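Local coordinates for protein acetylene hydratase (Pelobacter acetylenicus, PDB 2E7Z) that hydrates acetylene to acetaldehyde without net redox chemistry, using a tungsten-bis(molybdopterin guanine dinucleotide) cofactor and a [4Fe-4S] cluster, at residues L119-N124 with E506-K511; P405-F410 with L430-L435. One frame throughout, in Å; residues are numbered along the deposited sequence. Where two conformers were deposited one is given.

Interaction 1. Residues L119-N124 with E506-K511; sequences LRRFMN and EHFPWK
Arg121 reaches from helix 118-126 across to the loop that follows helix 491-501, and its guanidinium takes hold of the backbone carbonyl of His507. The chain runs straight out, CG anti to the backbone N (chi1 -174°) and extended as far as NE, which carries the charged end clear of its own helix. CG and CD slide past the rim of the Phe508 ring, with Arg121 CD 3.8 Å from Phe508 CE2. Beyond them the group grips one oxygen side-on: Arg121 NE lies 2.8 Å and Arg121 NH2 2.9 Å from His507 O, both bent bonds, with the oxygen close to the guanidinium plane. Trp510 presents its ring edge to the flat of the guanidinium, CH2 standing 3.5 Å from Arg121 CZ, the two planes 68° apart. Arg121 NH1 turns to a different carbonyl, that of Ile337. One residue on, Phe122 offers its backbone and CB to the edge of the Phe508 ring, Phe122 CB lying 4.0 Å from Phe508 CZ, while its own ring leads off to Leu498 of helix 491-501. Two bonds to one carbonyl and a third to another fix the rotation of the guanidinium without a carboxylate across this contact; peptide carbonyls hold the cation, and the Phe508 face adds at most a weak, long cation-pi attraction.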
ATOM      1  N   LEU A 119      -6.169  14.283  -9.971  1.00  6.48           N
ATOM      2  CA  LEU A 119      -4.819  14.577  -9.553  1.00  7.09           C
ATOM      3  C   LEU A 119      -3.813  14.277 -10.655  1.00  7.15           C
ATOM      4  O   LEU A 119      -3.027  15.131 -11.008  1.00  7.12           O
ATOM      5  CB  LEU A 119      -4.503  13.858  -8.224  1.00  7.02           C
ATOM      6  CG  LEU A 119      -3.130  14.125  -7.598  1.00  7.22           C
ATOM      7  CD1 LEU A 119      -1.955  13.312  -8.202  1.00  8.71           C
ATOM      8  CD2 LEU A 119      -2.779  15.627  -7.496  1.00  7.86           C
ATOM      9  N   ARG A 120      -3.860  13.067 -11.211  1.00  6.69           N
ATOM     10  CA  ARG A 120      -2.938  12.787 -12.318  1.00  6.62           C
ATOM     11  C   ARG A 120      -3.322  13.621 -13.555  1.00  6.78           C
ATOM     12  O   ARG A 120      -2.460  13.983 -14.339  1.00  7.34           O
ATOM     13  CB  ARG A 120      -2.872  11.302 -12.689  1.00  8.12           C
ATOM     14  CG  ARG A 120      -2.280  10.447 -11.583  1.00  7.42           C
ATOM     15  CD  ARG A 120      -0.817  10.753 -11.239  1.00  8.12           C
ATOM     16  NE  ARG A 120       0.201  10.471 -12.268  1.00  7.99           N
ATOM     17  CZ  ARG A 120       0.786   9.287 -12.406  1.00  8.14           C
ATOM     18  NH1 ARG A 120       0.380   8.220 -11.717  1.00  8.06           N
ATOM     19  NH2 ARG A 120       1.734   9.170 -13.339  1.00  9.06           N
ATOM     20  N   ARG A 121      -4.622  13.937 -13.707  1.00  6.72           N
ATOM     21  CA  ARG A 121      -5.059  14.846 -14.765  1.00  7.37           C
ATOM     22  C   ARG A 121      -4.268  16.149 -14.701  1.00  7.66           C
ATOM     23  O   ARG A 121      -3.679  16.608 -15.687  1.00  8.70           O
ATOM     24  CB  ARG A 121      -6.555  15.061 -14.677  1.00  7.18           C
ATOM     25  CG  ARG A 121      -7.190  15.880 -15.799  1.00  8.16           C
ATOM     26  CD  ARG A 121      -8.671  15.984 -15.498  1.00  7.85           C
ATOM     27  NE  ARG A 121      -9.439  16.653 -16.555  1.00  8.43           N
ATOM     28  CZ  ARG A 121     -10.050  16.022 -17.567  1.00  8.71           C
ATOM     29  NH1 ARG A 121      -9.978  14.687 -17.680  1.00  9.72           N
ATOM     30  NH2 ARG A 121     -10.727  16.729 -18.489  1.00  9.25           N
ATOM     31  N   PHE A 122      -4.256  16.755 -13.522  1.00  7.09           N
ATOM     32  CA  PHE A 122      -3.503  17.974 -13.300  1.00  7.27           C
ATOM     33  C   PHE A 122      -2.020  17.812 -13.593  1.00  7.53           C
ATOM     34  O   PHE A 122      -1.429  18.624 -14.321  1.00  8.04           O
ATOM     35  CB  PHE A 122      -3.709  18.422 -11.832  1.00  7.16           C
ATOM     36  CG  PHE A 122      -2.824  19.550 -11.397  1.00  8.81           C
ATOM     37  CD1 PHE A 122      -3.096  20.854 -11.798  1.00  9.71           C
ATOM     38  CD2 PHE A 122      -1.744  19.324 -10.559  1.00 11.76           C
ATOM     39  CE1 PHE A 122      -2.272  21.897 -11.439  1.00 12.37           C
ATOM     40  CE2 PHE A 122      -0.925  20.381 -10.149  1.00 12.57           C
ATOM     41  CZ  PHE A 122      -1.191  21.663 -10.602  1.00 14.47           C
ATOM     42  N   MET A 123      -1.409  16.753 -13.052  1.00  7.45           N
ATOM     43  CA  MET A 123       0.011  16.547 -13.278  1.00  7.46           C
ATOM     44  C   MET A 123       0.307  16.334 -14.767  1.00  7.10           C
ATOM     45  O   MET A 123       1.311  16.841 -15.265  1.00  8.09           O
ATOM     46  CB  MET A 123       0.531  15.348 -12.492  1.00  7.69           C
ATOM     47  CG  MET A 123       0.469  15.589 -10.981  1.00  7.85           C
ATOM     48  SD  MET A 123       1.249  14.205 -10.080  1.00  7.59           S
ATOM     49  CE  MET A 123       3.002  14.542 -10.420  1.00  7.52           C
ATOM     50  N   ASN A 124      -0.567  15.600 -15.461  1.00  7.51           N
ATOM     51  CA  ASN A 124      -0.336  15.277 -16.883  1.00  7.89           C
ATOM     52  C   ASN A 124      -0.488  16.493 -17.761  1.00  9.24           C
ATOM     53  O   ASN A 124       0.248  16.635 -18.728  1.00 10.59           O
ATOM     54  CB  ASN A 124      -1.244  14.115 -17.282  1.00  8.48           C
ATOM     55  CG  ASN A 124      -0.757  12.794 -16.689  1.00  8.02           C
ATOM     56  OD1 ASN A 124       0.430  12.656 -16.377  1.00  8.54           O
ATOM     57  ND2 ASN A 124      -1.657  11.817 -16.554  1.00  8.22           N
ATOM     58  N   GLU A 506     -10.031  25.073 -18.479  0.50  9.77           N
ATOM     59  CA  GLU A 506     -10.823  24.429 -19.534  0.60 12.10           C
ATOM     60  C   GLU A 506     -10.866  22.909 -19.399  0.50 10.43           C
ATOM     61  O   GLU A 506     -11.770  22.264 -19.934  0.50  9.37           O
ATOM     62  CB  GLU A 506     -10.365  24.840 -20.947  0.60 13.27           C
ATOM     63  CG  GLU A 506      -8.919  24.551 -21.297  0.60 16.82           C
ATOM     64  CD  GLU A 506      -7.993  25.745 -21.065  0.60 19.56           C
ATOM     65  OE1 GLU A 506      -7.655  26.040 -19.895  0.60 17.19           O
ATOM     66  OE2 GLU A 506      -7.587  26.378 -22.066  0.60 23.09           O
ATOM     67  N   HIS A 507      -9.877  22.344 -18.707  1.00 10.56           N
ATOM     68  CA  HIS A 507      -9.828  20.908 -18.486  1.00 10.96           C
ATOM     69  C   HIS A 507     -10.468  20.408 -17.212  1.00 10.65           C
ATOM     70  O   HIS A 507     -10.512  19.203 -16.975  1.00 11.47           O
ATOM     71  CB  HIS A 507      -8.394  20.395 -18.592  1.00 12.45           C
ATOM     72  CG  HIS A 507      -8.031  20.035 -20.002  1.00 15.53           C
ATOM     73  ND1 HIS A 507      -7.399  20.906 -20.858  1.00 14.87           N
ATOM     74  CD2 HIS A 507      -8.257  18.908 -20.715  1.00 14.34           C
ATOM     75  CE1 HIS A 507      -7.242  20.331 -22.042  1.00 17.05           C
ATOM     76  NE2 HIS A 507      -7.770  19.117 -21.986  1.00 14.68           N
ATOM     77  N   PHE A 508     -11.024  21.332 -16.443  1.00 10.32           N
ATOM     78  CA  PHE A 508     -11.649  20.963 -15.182  1.00  9.59           C
ATOM     79  C   PHE A 508     -13.033  21.580 -15.082  1.00 10.11           C
ATOM     80  O   PHE A 508     -13.260  22.499 -14.282  1.00 11.67           O
ATOM     81  CB  PHE A 508     -10.788  21.394 -13.979  1.00  9.37           C
ATOM     82  CG  PHE A 508      -9.458  20.667 -13.906  1.00  8.63           C
ATOM     83  CD1 PHE A 508      -8.383  21.091 -14.687  1.00  9.30           C
ATOM     84  CD2 PHE A 508      -9.312  19.512 -13.133  1.00  9.99           C
ATOM     85  CE1 PHE A 508      -7.192  20.413 -14.667  1.00  8.87           C
ATOM     86  CE2 PHE A 508      -8.098  18.859 -13.091  1.00  8.94           C
ATOM     87  CZ  PHE A 508      -7.045  19.294 -13.881  1.00  9.79           C
ATOM     88  N   PRO A 509     -13.976  21.066 -15.876  1.00 10.86           N
ATOM     89  CA  PRO A 509     -15.297  21.687 -15.954  1.00 11.35           C
ATOM     90  C   PRO A 509     -16.144  21.475 -14.711  1.00 12.00           C
ATOM     91  O   PRO A 509     -17.060  22.249 -14.468  1.00 14.10           O
ATOM     92  CB  PRO A 509     -15.937  20.981 -17.165  1.00 12.04           C
ATOM     93  CG  PRO A 509     -15.275  19.666 -17.220  1.00 12.89           C
ATOM     94  CD  PRO A 509     -13.850  19.930 -16.815  1.00 11.41           C
ATOM     95  N   TRP A 510     -15.812  20.469 -13.919  1.00 10.78           N
ATOM     96  CA  TRP A 510     -16.591  20.148 -12.726  1.00 11.17           C
ATOM     97  C   TRP A 510     -16.305  21.214 -11.685  1.00 11.14           C
ATOM     98  O   TRP A 510     -15.164  21.416 -11.294  1.00 10.47           O
ATOM     99  CB  TRP A 510     -16.214  18.746 -12.206  1.00 10.86           C
ATOM    100  CG  TRP A 510     -16.094  17.790 -13.332  1.00 11.01           C
ATOM    101  CD1 TRP A 510     -17.113  17.192 -14.020  1.00 12.18           C
ATOM    102  CD2 TRP A 510     -14.876  17.366 -13.952  1.00 11.93           C
ATOM    103  NE1 TRP A 510     -16.595  16.407 -15.032  1.00 14.05           N
ATOM    104  CE2 TRP A 510     -15.227  16.489 -14.998  1.00 13.27           C
ATOM    105  CE3 TRP A 510     -13.521  17.627 -13.707  1.00 10.95           C
ATOM    106  CZ2 TRP A 510     -14.270  15.884 -15.808  1.00 12.62           C
ATOM    107  CZ3 TRP A 510     -12.571  17.032 -14.502  1.00 10.81           C
ATOM    108  CH2 TRP A 510     -12.952  16.170 -15.552  1.00 11.75           C
ATOM    109  N   LYS A 511     -17.335  21.945 -11.295  1.00 10.84           N
ATOM    110  CA  LYS A 511     -17.125  23.104 -10.417  1.00 11.71           C
ATOM    111  C   LYS A 511     -16.803  22.725  -8.976  1.00 10.70           C
ATOM    112  O   LYS A 511     -16.237  23.542  -8.245  1.00 12.27           O
ATOM    113  CB  LYS A 511     -18.320  24.065 -10.416  1.00 12.94           C
ATOM    114  CG  LYS A 511     -18.670  24.651 -11.780  1.00 18.40           C
ATOM    115  CD  LYS A 511     -17.452  25.195 -12.521  1.00 24.04           C
ATOM    116  CE  LYS A 511     -17.813  25.604 -13.943  1.00 27.45           C
ATOM    117  NZ  LYS A 511     -16.598  25.960 -14.723  1.00 32.43           N
TER

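Interaction 2. Residues P405-F410 with L430-L435; sequences PVKAFF and LMNQDL
Lys407 and Ala408 run beside Gln433 to Leu435 where strands 408-412 and 435-440 begin, the parallel neighbours joined through helix 423-431 in a beta-alpha-beta unit. Ala408 pairs with Leu435: Leu435 N donates to Lys407 O, and Phe409 N returns a bond of 2.8 Å to Leu435 O. Lys407 O is doubly engaged, taking Asp434 N at 2.8 Å as well, both donors in the carbonyl plane. From its CB onward Lys407 passes across the carboxylate of Asp434 at a slant. Lys407 CB lies 3.8 Å from Asp434 OD2, and CG is hardly farther from the same oxygen; the chain bends at chi2 (-73°), and CD comes 3.6 Å from Asp434 OD2 while also nearing Asn432 O. NZ then meets the Asn432 carbonyl, Lys407 NZ to Asn432 O being 3.1 Å, with a weaker bond to Asn432 OD1. Outside the two segments its strongest partner is Glu401 OE2, so the ammonium bridges a carboxylate and Asn432; two waters, weakly held by NZ, link it to Asn432 ND2 and Asp434 OD2. Gln433 folds back, bent at chi2 (-53°), and its amide closes on the other segment: Gln433 NE2 lies 2.9 Å from Val406 O, approaching from above the carbonyl plane, and NE2 also bonds Gly429 O. On the face of Phe409, its ring obliquely meets Leu430, while Met398 of helix 391-400 touches both side chains. On the other face of the sheet, the one that carries Ala408 and Leu435, Leu435 CD2 rests at the edge of the Phe410 ring, 4.2 Å from Phe410 CE1.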
ATOM      1  N   PRO A 405      16.825  18.286 -11.115  1.00  8.82           N
ATOM      2  CA  PRO A 405      16.207  18.748  -9.876  1.00  9.48           C
ATOM      3  C   PRO A 405      14.712  18.550  -9.757  1.00  9.00           C
ATOM      4  O   PRO A 405      13.971  18.768 -10.696  1.00  9.06           O
ATOM      5  CB  PRO A 405      16.515  20.255  -9.857  1.00 10.82           C
ATOM      6  CG  PRO A 405      17.463  20.517 -10.958  1.00 10.61           C
ATOM      7  CD  PRO A 405      17.405  19.379 -11.910  1.00 10.51           C
ATOM      8  N   VAL A 406      14.291  18.158  -8.562  1.00  7.63           N
ATOM      9  CA  VAL A 406      12.885  18.219  -8.152  1.00  7.50           C
ATOM     10  C   VAL A 406      12.851  19.251  -7.025  1.00  7.20           C
ATOM     11  O   VAL A 406      13.650  19.157  -6.081  1.00  6.96           O
ATOM     12  CB  VAL A 406      12.383  16.862  -7.659  1.00  7.74           C
ATOM     13  CG1 VAL A 406      11.009  16.981  -6.969  1.00  8.77           C
ATOM     14  CG2 VAL A 406      12.320  15.890  -8.824  1.00  9.29           C
ATOM     15  N   LYS A 407      12.006  20.272  -7.171  1.00  7.28           N
ATOM     16  CA  LYS A 407      12.055  21.450  -6.320  1.00  7.13           C
ATOM     17  C   LYS A 407      10.714  21.842  -5.760  1.00  7.62           C
ATOM     18  O   LYS A 407      10.685  22.715  -4.898  1.00  8.23           O
ATOM     19  CB  LYS A 407      12.656  22.640  -7.101  1.00  8.48           C
ATOM     20  CG  LYS A 407      14.155  22.445  -7.344  1.00  9.10           C
ATOM     21  CD  LYS A 407      14.963  22.636  -6.064  1.00 10.34           C
ATOM     22  CE  LYS A 407      16.441  22.478  -6.365  1.00 11.73           C
ATOM     23  NZ  LYS A 407      17.181  22.702  -5.126  1.00 13.98           N
ATOM     24  N   ALA A 408       9.626  21.231  -6.232  1.00  7.06           N
ATOM     25  CA  ALA A 408       8.316  21.382  -5.591  1.00  7.01           C
ATOM     26  C   ALA A 408       7.821  20.004  -5.184  1.00  7.05           C
ATOM     27  O   ALA A 408       7.985  19.059  -5.954  1.00  6.83           O
ATOM     28  CB  ALA A 408       7.290  22.060  -6.510  1.00  7.82           C
ATOM     29  N   PHE A 409       7.196  19.899  -4.013  1.00  7.02           N
ATOM     30  CA  PHE A 409       6.759  18.614  -3.501  1.00  6.48           C
ATOM     31  C   PHE A 409       5.412  18.759  -2.791  1.00  5.80           C
ATOM     32  O   PHE A 409       5.255  19.603  -1.893  1.00  7.32           O
ATOM     33  CB  PHE A 409       7.840  18.008  -2.605  1.00  7.35           C
ATOM     34  CG  PHE A 409       7.517  16.618  -2.096  1.00  6.55           C
ATOM     35  CD1 PHE A 409       6.839  16.401  -0.895  1.00  7.07           C
ATOM     36  CD2 PHE A 409       7.910  15.508  -2.854  1.00  8.52           C
ATOM     37  CE1 PHE A 409       6.574  15.093  -0.456  1.00  9.04           C
ATOM     38  CE2 PHE A 409       7.678  14.199  -2.380  1.00  7.73           C
ATOM     39  CZ  PHE A 409       6.985  14.002  -1.223  1.00  7.95           C
ATOM     40  N   PHE A 410       4.432  17.960  -3.228  1.00  6.05           N
ATOM     41  CA  PHE A 410       3.111  17.952  -2.607  1.00  6.12           C
ATOM     42  C   PHE A 410       2.906  16.612  -1.912  1.00  6.77           C
ATOM     43  O   PHE A 410       3.069  15.552  -2.541  1.00  7.00           O
ATOM     44  CB  PHE A 410       1.943  18.144  -3.589  1.00  6.65           C
ATOM     45  CG  PHE A 410       1.921  19.435  -4.342  1.00  8.74           C
ATOM     46  CD1 PHE A 410       2.754  20.495  -4.051  1.00  9.47           C
ATOM     47  CD2 PHE A 410       0.995  19.565  -5.382  1.00 10.96           C
ATOM     48  CE1 PHE A 410       2.680  21.695  -4.787  1.00 10.62           C
ATOM     49  CE2 PHE A 410       0.904  20.750  -6.106  1.00 12.27           C
ATOM     50  CZ  PHE A 410       1.735  21.830  -5.775  1.00 12.05           C
ATOM     51  N   LEU A 430      13.423  16.790   1.216  1.00  6.45           N
ATOM     52  CA  LEU A 430      12.475  17.841   1.614  1.00  6.92           C
ATOM     53  C   LEU A 430      13.193  19.164   1.939  1.00  7.33           C
ATOM     54  O   LEU A 430      12.743  20.237   1.528  1.00  7.64           O
ATOM     55  CB  LEU A 430      11.619  17.358   2.809  1.00  7.13           C
ATOM     56  CG  LEU A 430      10.625  16.261   2.378  1.00  8.95           C
ATOM     57  CD1 LEU A 430      10.053  15.606   3.665  1.00  9.74           C
ATOM     58  CD2 LEU A 430       9.506  16.845   1.529  1.00 10.18           C
ATOM     59  N   MET A 431      14.329  19.093   2.625  1.00  7.36           N
ATOM     60  CA  MET A 431      15.082  20.308   2.971  1.00  7.58           C
ATOM     61  C   MET A 431      15.675  21.012   1.736  1.00  8.48           C
ATOM     62  O   MET A 431      16.046  22.179   1.825  1.00  8.80           O
ATOM     63  CB  MET A 431      16.180  20.001   4.005  1.00  8.38           C
ATOM     64  CG  MET A 431      15.634  19.658   5.389  1.00  9.02           C
ATOM     65  SD  MET A 431      14.740  21.052   6.106  1.00 10.03           S
ATOM     66  CE  MET A 431      16.045  22.284   6.256  1.00 11.52           C
ATOM     67  N   ASN A 432      15.740  20.333   0.594  1.00  7.94           N
ATOM     68  CA  ASN A 432      16.259  20.966  -0.628  1.00  7.56           C
ATOM     69  C   ASN A 432      15.155  21.483  -1.552  1.00  7.36           C
ATOM     70  O   ASN A 432      15.448  21.935  -2.646  1.00  9.10           O
ATOM     71  CB  ASN A 432      17.160  19.973  -1.368  1.00  7.65           C
ATOM     72  CG  ASN A 432      18.083  20.639  -2.369  1.00  8.67           C
ATOM     73  OD1 ASN A 432      18.348  20.082  -3.443  1.00 12.20           O
ATOM     74  ND2 ASN A 432      18.608  21.773  -2.029  1.00  8.19           N
ATOM     75  N   GLN A 433      13.906  21.439  -1.092  1.00  6.94           N
ATOM     76  CA  GLN A 433      12.762  21.929  -1.874  1.00  7.78           C
ATOM     77  C   GLN A 433      12.610  23.429  -1.804  1.00  8.49           C
ATOM     78  O   GLN A 433      12.932  24.035  -0.795  1.00  8.67           O
ATOM     79  CB  GLN A 433      11.451  21.259  -1.416  1.00  7.92           C
ATOM     80  CG  GLN A 433      11.425  19.743  -1.589  1.00  6.95           C
ATOM     81  CD  GLN A 433      11.782  19.380  -3.024  1.00  7.65           C
ATOM     82  OE1 GLN A 433      10.953  19.505  -3.912  1.00  7.54           O
ATOM     83  NE2 GLN A 433      13.026  18.958  -3.255  1.00  7.25           N
ATOM     84  N   ASP A 434      12.123  24.003  -2.906  1.00  8.11           N
ATOM     85  CA  ASP A 434      11.735  25.418  -2.929  1.00  9.02           C
ATOM     86  C   ASP A 434      10.265  25.599  -2.525  1.00  8.66           C
ATOM     87  O   ASP A 434       9.893  26.654  -2.021  1.00 10.60           O
ATOM     88  CB  ASP A 434      11.959  25.992  -4.328  1.00  9.87           C
ATOM     89  CG  ASP A 434      13.412  26.117  -4.678  1.00 13.13           C
ATOM     90  OD1 ASP A 434      14.243  26.293  -3.761  1.00 17.60           O
ATOM     91  OD2 ASP A 434      13.716  26.054  -5.877  1.00 17.26           O
ATOM     92  N   LEU A 435       9.444  24.560  -2.685  1.00  8.05           N
ATOM     93  CA  LEU A 435       8.030  24.606  -2.313  1.00  7.58           C
ATOM     94  C   LEU A 435       7.578  23.253  -1.830  1.00  7.86           C
ATOM     95  O   LEU A 435       7.731  22.274  -2.554  1.00  7.89           O
ATOM     96  CB  LEU A 435       7.156  25.019  -3.505  1.00  8.37           C
ATOM     97  CG  LEU A 435       5.633  24.992  -3.306  1.00  9.26           C
ATOM     98  CD1 LEU A 435       5.171  26.022  -2.268  1.00 10.74           C
ATOM     99  CD2 LEU A 435       4.923  25.284  -4.606  1.00 10.42           C
TER
HETATM  100  O   HOH W   1      19.722  23.443  -3.635  1.00 10.83           O
HETATM  101  O   HOH W   2      16.525  25.949  -5.938  1.00 21.44           O

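Overall arrangement
Both interactions are buried with a partly exposed polar margin, Arg121 and His507 in interaction 1, Asn432 and Asp434 in interaction 2. Interaction 2 is local and pairs two neighbouring parallel strands of the mixed sheet; main-chain bonds set the register and a lysine ties the start of one strand to the residues before the next. Interaction 1 spans 382 residues and joins a helix to a distant loop through one arginine. They share no element, although Leu119 and Met123 pack on strand 131-132, at the edge of that same sheet. Interaction 2 lies nearer to cofactor-binding residues: the Phe409 side chain is about 6 Å from those of Ser414 and Tyr420, whereas those of Phe122 and Tyr439 are about 12 Å apart.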